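Local coordinates for uncharacterized protein DUF849 with a TIM barrel fold (Burkholderia xenovorans LB400, PDB 3E49) that binds zinc in a TIM barrel and probably cleaves beta-keto acids such as 3-keto-5-aminohexanoate, at residues Val34-Ala37 and Ser38-Ala41; Ala275-Arg278 and Lys279-Val283. All coordinates share one frame; numbering follows the deposited sequence.

Contact 1 of 2, residues Val34-Ala37 and Ser38-Ala41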
ATOM      1  N   VAL A  34     -10.112  34.671  20.137  1.00 31.28           N
ATOM      2  CA  VAL A  34      -9.756  34.178  18.808  1.00 31.23           C
ATOM      3  C   VAL A  34      -8.524  34.883  18.300  1.00 30.33           C
ATOM      4  O   VAL A  34      -7.569  34.253  17.792  1.00 27.92           O
ATOM      5  CB  VAL A  34     -10.932  34.283  17.834  1.00 30.99           C
ATOM      6  CG1 VAL A  34     -10.471  34.100  16.381  1.00 28.01           C
ATOM      7  CG2 VAL A  34     -12.006  33.245  18.224  1.00 29.15           C
ATOM      8  N   ALA A  35      -8.507  36.198  18.455  1.00 29.14           N
ATOM      9  CA  ALA A  35      -7.364  36.959  18.023  1.00 29.68           C
ATOM     10  C   ALA A  35      -6.108  36.618  18.803  1.00 30.25           C
ATOM     11  O   ALA A  35      -5.028  36.438  18.201  1.00 30.31           O
ATOM     12  CB  ALA A  35      -7.677  38.527  18.080  1.00 29.18           C
ATOM     13  N   GLN A  36      -6.193  36.560  20.131  1.00 30.57           N
ATOM     14  CA  GLN A  36      -4.981  36.244  20.885  1.00 31.39           C
ATOM     15  C   GLN A  36      -4.522  34.805  20.569  1.00 27.89           C
ATOM     16  O   GLN A  36      -3.337  34.552  20.553  1.00 29.49           O
ATOM     17  CB  GLN A  36      -5.118  36.469  22.413  1.00 33.83           C
ATOM     18  CG  GLN A  36      -5.263  37.966  22.823  1.00 43.74           C
ATOM     19  CD  GLN A  36      -4.200  38.893  22.188  1.00 48.77           C
ATOM     20  OE1 GLN A  36      -4.537  39.837  21.451  1.00 54.49           O
ATOM     21  NE2 GLN A  36      -2.927  38.594  22.432  1.00 49.35           N
ATOM     22  N   ALA A  37      -5.461  33.888  20.350  1.00 29.41           N
ATOM     23  CA  ALA A  37      -5.153  32.493  19.989  1.00 28.25           C
ATOM     24  C   ALA A  37      -4.343  32.471  18.685  1.00 28.99           C
ATOM     25  O   ALA A  37      -3.324  31.780  18.574  1.00 28.18           O
ATOM     26  CB  ALA A  37      -6.423  31.706  19.844  1.00 26.75           C
ATOM     27  N   SER A  38      -4.791  33.293  17.733  1.00 29.57           N
ATOM     28  CA  SER A  38      -4.198  33.413  16.402  1.00 28.96           C
ATOM     29  C   SER A  38      -2.848  34.092  16.410  1.00 28.01           C
ATOM     30  O   SER A  38      -1.895  33.646  15.773  1.00 27.22           O
ATOM     31  CB  SER A  38      -5.167  34.130  15.469  1.00 27.57           C
ATOM     32  OG  SER A  38      -6.424  33.465  15.425  1.00 30.86           O
ATOM     33  N   ILE A  39      -2.705  35.150  17.184  1.00 29.19           N
ATOM     34  CA  ILE A  39      -1.419  35.792  17.261  1.00 29.46           C
ATOM     35  C   ILE A  39      -0.393  34.954  17.994  1.00 27.91           C
ATOM     36  O   ILE A  39       0.759  34.905  17.605  1.00 29.62           O
ATOM     37  CB  ILE A  39      -1.563  37.210  17.906  1.00 31.07           C
ATOM     38  CG1 ILE A  39      -2.507  38.062  17.021  1.00 31.66           C
ATOM     39  CG2 ILE A  39      -0.221  37.812  18.066  1.00 29.91           C
ATOM     40  CD1 ILE A  39      -3.150  39.291  17.733  1.00 32.05           C
ATOM     41  N   GLY A  40      -0.802  34.261  19.058  1.00 29.58           N
ATOM     42  CA  GLY A  40       0.101  33.364  19.771  1.00 27.71           C
ATOM     43  C   GLY A  40       0.578  32.200  18.903  1.00 26.88           C
ATOM     44  O   GLY A  40       1.719  31.807  18.986  1.00 28.70           O
ATOM     45  N   ALA A  41      -0.300  31.678  18.061  1.00 27.14           N
ATOM     46  CA  ALA A  41       0.032  30.584  17.134  1.00 27.02           C
ATOM     47  C   ALA A  41       1.064  31.035  16.138  1.00 27.89           C
ATOM     48  O   ALA A  41       2.059  30.341  15.909  1.00 26.28           O
ATOM     49  CB  ALA A  41      -1.239  30.056  16.424  1.00 27.34           C
TER
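V34 and S38 meet in a local, one-turn contact inside helix 31-44, which connects the parallel strands 10-13 and 48-54. The carbonyl of V34 is gripped twice by S38. S38 OG gives a hydrogen bond to V34 O at 2.7 Å, and S38 N gives the helical one to the same oxygen at 2.9 Å. The two donors come from opposite faces of the carbonyl plane. The hydroxyl lies above that plane, 35° out of it, and not on a lone pair. With chi1 at -56°, OG stands beside its own backbone N and is turned back to the preceding turn. The buried hydroxyl thus has its acceptor within the helix.

I39 lies against the next carbonyl. I39 N bonds to A35 O at 2.8 Å, nearly in line with the C=O. The CG1 branch of I39 runs back past the same oxygen, CG1 to A35 O 3.2 Å, and CD1 follows it. Farther out, Q36 bends at chi2, which brings OE1 to 4.0 Å from I39 CD1. This is a loose touch on the exposed side. G40 N to Q36 O and A41 N to A37 O continue the helical bonding.

V34, S38 and A41 face strand 48-54, packing on L51 and I49, while A35 and I39 reach R74 and N78 of helix 71-78. H50 and H52, two of the zinc ligands, lie on strand 48-54. Serine bonding back to the carbonyl four residues earlier is a common intrahelical motif, set here in the helix of a TIM-barrel beta-alpha-beta unit.

Contact 2 of 2, residues Ala275-Arg278 and Lys279-Val283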
ATOM      1  N   ALA A 275       0.681  26.065  22.153  1.00 24.65           N
ATOM      2  CA  ALA A 275       1.300  24.921  22.783  1.00 24.30           C
ATOM      3  C   ALA A 275       1.446  23.798  21.745  1.00 23.83           C
ATOM      4  O   ALA A 275       2.486  23.136  21.682  1.00 23.59           O
ATOM      5  CB  ALA A 275       0.433  24.445  23.951  1.00 24.14           C
ATOM      6  N   GLN A 276       0.401  23.611  20.933  1.00 24.37           N
ATOM      7  CA  GLN A 276       0.382  22.578  19.886  1.00 24.74           C
ATOM      8  C   GLN A 276       1.338  22.874  18.748  1.00 25.38           C
ATOM      9  O   GLN A 276       1.940  21.937  18.185  1.00 26.17           O
ATOM     10  CB  GLN A 276      -1.035  22.389  19.366  1.00 25.68           C
ATOM     11  CG  GLN A 276      -1.973  21.768  20.381  1.00 26.64           C
ATOM     12  CD  GLN A 276      -3.371  21.565  19.841  1.00 26.89           C
ATOM     13  OE1 GLN A 276      -3.709  22.114  18.803  1.00 25.40           O
ATOM     14  NE2 GLN A 276      -4.172  20.733  20.517  1.00 21.82           N
ATOM     15  N   VAL A 277       1.508  24.164  18.413  1.00 23.99           N
ATOM     16  CA  VAL A 277       2.468  24.550  17.392  1.00 22.87           C
ATOM     17  C   VAL A 277       3.850  24.195  17.923  1.00 23.08           C
ATOM     18  O   VAL A 277       4.715  23.690  17.190  1.00 22.73           O
ATOM     19  CB  VAL A 277       2.375  26.064  17.030  1.00 21.71           C
ATOM     20  CG1 VAL A 277       3.491  26.466  16.073  1.00 19.47           C
ATOM     21  CG2 VAL A 277       0.998  26.432  16.422  1.00 20.92           C
ATOM     22  N   ARG A 278       4.092  24.464  19.197  1.00 22.37           N
ATOM     23  CA  ARG A 278       5.406  24.128  19.790  1.00 24.79           C
ATOM     24  C   ARG A 278       5.675  22.639  19.801  1.00 23.97           C
ATOM     25  O   ARG A 278       6.798  22.206  19.576  1.00 25.32           O
ATOM     26  CB  ARG A 278       5.545  24.700  21.206  1.00 26.22           C
ATOM     27  CG  ARG A 278       5.685  26.219  21.224  1.00 23.94           C
ATOM     28  CD  ARG A 278       6.078  26.772  22.590  1.00 25.12           C
ATOM     29  NE  ARG A 278       5.052  26.586  23.598  1.00 27.31           N
ATOM     30  CZ  ARG A 278       4.045  27.404  23.826  1.00 28.02           C
ATOM     31  NH1 ARG A 278       3.903  28.523  23.122  1.00 32.34           N
ATOM     32  NH2 ARG A 278       3.181  27.097  24.779  1.00 28.24           N
ATOM     33  N   LYS A 279       4.649  21.851  20.051  1.00 25.64           N
ATOM     34  CA  LYS A 279       4.816  20.406  20.117  1.00 25.63           C
ATOM     35  C   LYS A 279       5.221  19.848  18.758  1.00 25.44           C
ATOM     36  O   LYS A 279       6.185  19.114  18.665  1.00 25.98           O
ATOM     37  CB  LYS A 279       3.549  19.733  20.644  1.00 25.27           C
ATOM     38  CG  LYS A 279       3.744  18.348  21.261  1.00 31.45           C
ATOM     39  CD  LYS A 279       4.606  18.470  22.519  1.00 39.44           C
ATOM     40  CE  LYS A 279       4.834  17.156  23.222  1.00 40.13           C
ATOM     41  NZ  LYS A 279       6.067  17.226  24.114  1.00 40.42           N
ATOM     42  N   ILE A 280       4.539  20.238  17.692  1.00 25.40           N
ATOM     43  CA  ILE A 280       4.896  19.738  16.360  1.00 22.41           C
ATOM     44  C   ILE A 280       6.251  20.281  15.945  1.00 23.87           C
ATOM     45  O   ILE A 280       6.997  19.628  15.227  1.00 25.02           O
ATOM     46  CB  ILE A 280       3.796  19.965  15.284  1.00 21.46           C
ATOM     47  CG1 ILE A 280       4.039  19.014  14.074  1.00 24.13           C
ATOM     48  CG2 ILE A 280       3.667  21.515  14.865  1.00 20.13           C
ATOM     49  CD1 ILE A 280       3.996  17.453  14.406  1.00 20.01           C
ATOM     50  N   ARG A 281       6.597  21.465  16.430  1.00 23.17           N
ATOM     51  CA  ARG A 281       7.894  21.997  16.144  1.00 23.51           C
ATOM     52  C   ARG A 281       9.055  21.202  16.769  1.00 22.45           C
ATOM     53  O   ARG A 281      10.134  21.166  16.207  1.00 22.08           O
ATOM     54  CB  ARG A 281       7.955  23.499  16.455  1.00 24.62           C
ATOM     55  CG  ARG A 281       7.223  24.299  15.436  1.00 28.39           C
ATOM     56  CD  ARG A 281       7.473  25.747  15.722  1.00 31.11           C
ATOM     57  NE  ARG A 281       8.904  26.021  15.720  1.00 30.29           N
ATOM     58  CZ  ARG A 281       9.474  27.023  16.378  1.00 35.20           C
ATOM     59  NH1 ARG A 281       8.768  27.816  17.152  1.00 35.75           N
ATOM     60  NH2 ARG A 281      10.766  27.181  16.328  1.00 32.61           N
ATOM     61  N   GLN A 282       8.808  20.467  17.852  1.00 22.09           N
ATOM     62  CA  GLN A 282       9.831  19.595  18.441  1.00 24.02           C
ATOM     63  C   GLN A 282      10.196  18.500  17.431  1.00 21.98           C
ATOM     64  O   GLN A 282      11.371  18.179  17.233  1.00 20.78           O
ATOM     65  CB  GLN A 282       9.283  18.938  19.722  1.00 23.81           C
ATOM     66  CG  GLN A 282       9.158  19.895  20.910  1.00 31.07           C
ATOM     67  CD  GLN A 282       8.768  19.214  22.237  1.00 34.20           C
ATOM     68  OE1 GLN A 282       8.183  18.122  22.264  1.00 44.00           O
ATOM     69  NE2 GLN A 282       9.081  19.880  23.345  1.00 47.93           N
ATOM     70  N   VAL A 283       9.174  17.944  16.798  1.00 23.66           N
ATOM     71  CA  VAL A 283       9.335  16.951  15.715  1.00 23.03           C
ATOM     72  C   VAL A 283      10.016  17.559  14.501  1.00 24.35           C
ATOM     73  O   VAL A 283      11.010  17.029  13.972  1.00 23.54           O
ATOM     74  CB  VAL A 283       7.995  16.313  15.340  1.00 24.80           C
ATOM     75  CG1 VAL A 283       8.185  15.298  14.160  1.00 20.64           C
ATOM     76  CG2 VAL A 283       7.384  15.645  16.579  1.00 20.51           C
TER
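R278, K279 and V277 carry most of this contact between successive turns of helix 273-286, and R281 is V277's main side-chain partner. R278 folds back along its own helix. Its chain bends at chi3 (-66°), and one face of the guanidinium lies over A275 CA, 3.5 Å above the plane and toward the rim of the group. Its carbonyl accepts a weak bond from Q282 N at 3.2 Å.

K279 N bonds to A275 O at 3.0 Å. CB of K279 passes beside Q276 O, and the chain then leads away from the first turn. A bend at chi2 (65°) carries the ammonium toward Q282. There NZ gives a hydrogen bond to Q282 OE1 at 3.0 Å, tilted from the amide plane. NZ also bonds to the carbonyl of E285 of the second subunit, so one lysine joins its own helix to the neighbour.

V277 O takes R281 N in a helical bond of 3.0 Å. The aliphatic part of R281 also lies beside this oxygen, with CG 3.1 Å from V277 O. Beyond it, R281 CD meets CG1 of V277 at 4.1 Å. I280 CG2 approaches the same V277 O at 3.4 Å. V277 packs on I10 and V256 of the barrel strands, whereas R281 sends NH1 to the carbonyl of A44.

The chemistry differs around the helix. V277 and I280 settle onto the barrel on the buried side. The ammonium of K279 is shared between Q282 OE1 and the E285 carbonyl of the second subunit. K279 therefore belongs to the subunit interface, while R281, through NH1 and A44 O, ties this helix to the end of helix 31-44.

In the fold
From the N terminus, strand 10-13 leads to helix 31-44, where contact 1 joins adjacent turns before the chain enters strand 48-54. Contact 2 lies far later, on helix 273-286, after the last parallel strand, 253-256. Each contact spans a continuous piece of one helix, so neither encloses a loop. They follow in series and neither nest nor cross. Their centres are 16 Å apart, yet they touch: A41 O packs on V277 CG2 at 4.1 Å. Strand 253-256 pairs with strand 10-13 to close the barrel. The touching helices thus bring early and late chain together beside that closure, and contact 2 also reaches the second subunit through K279.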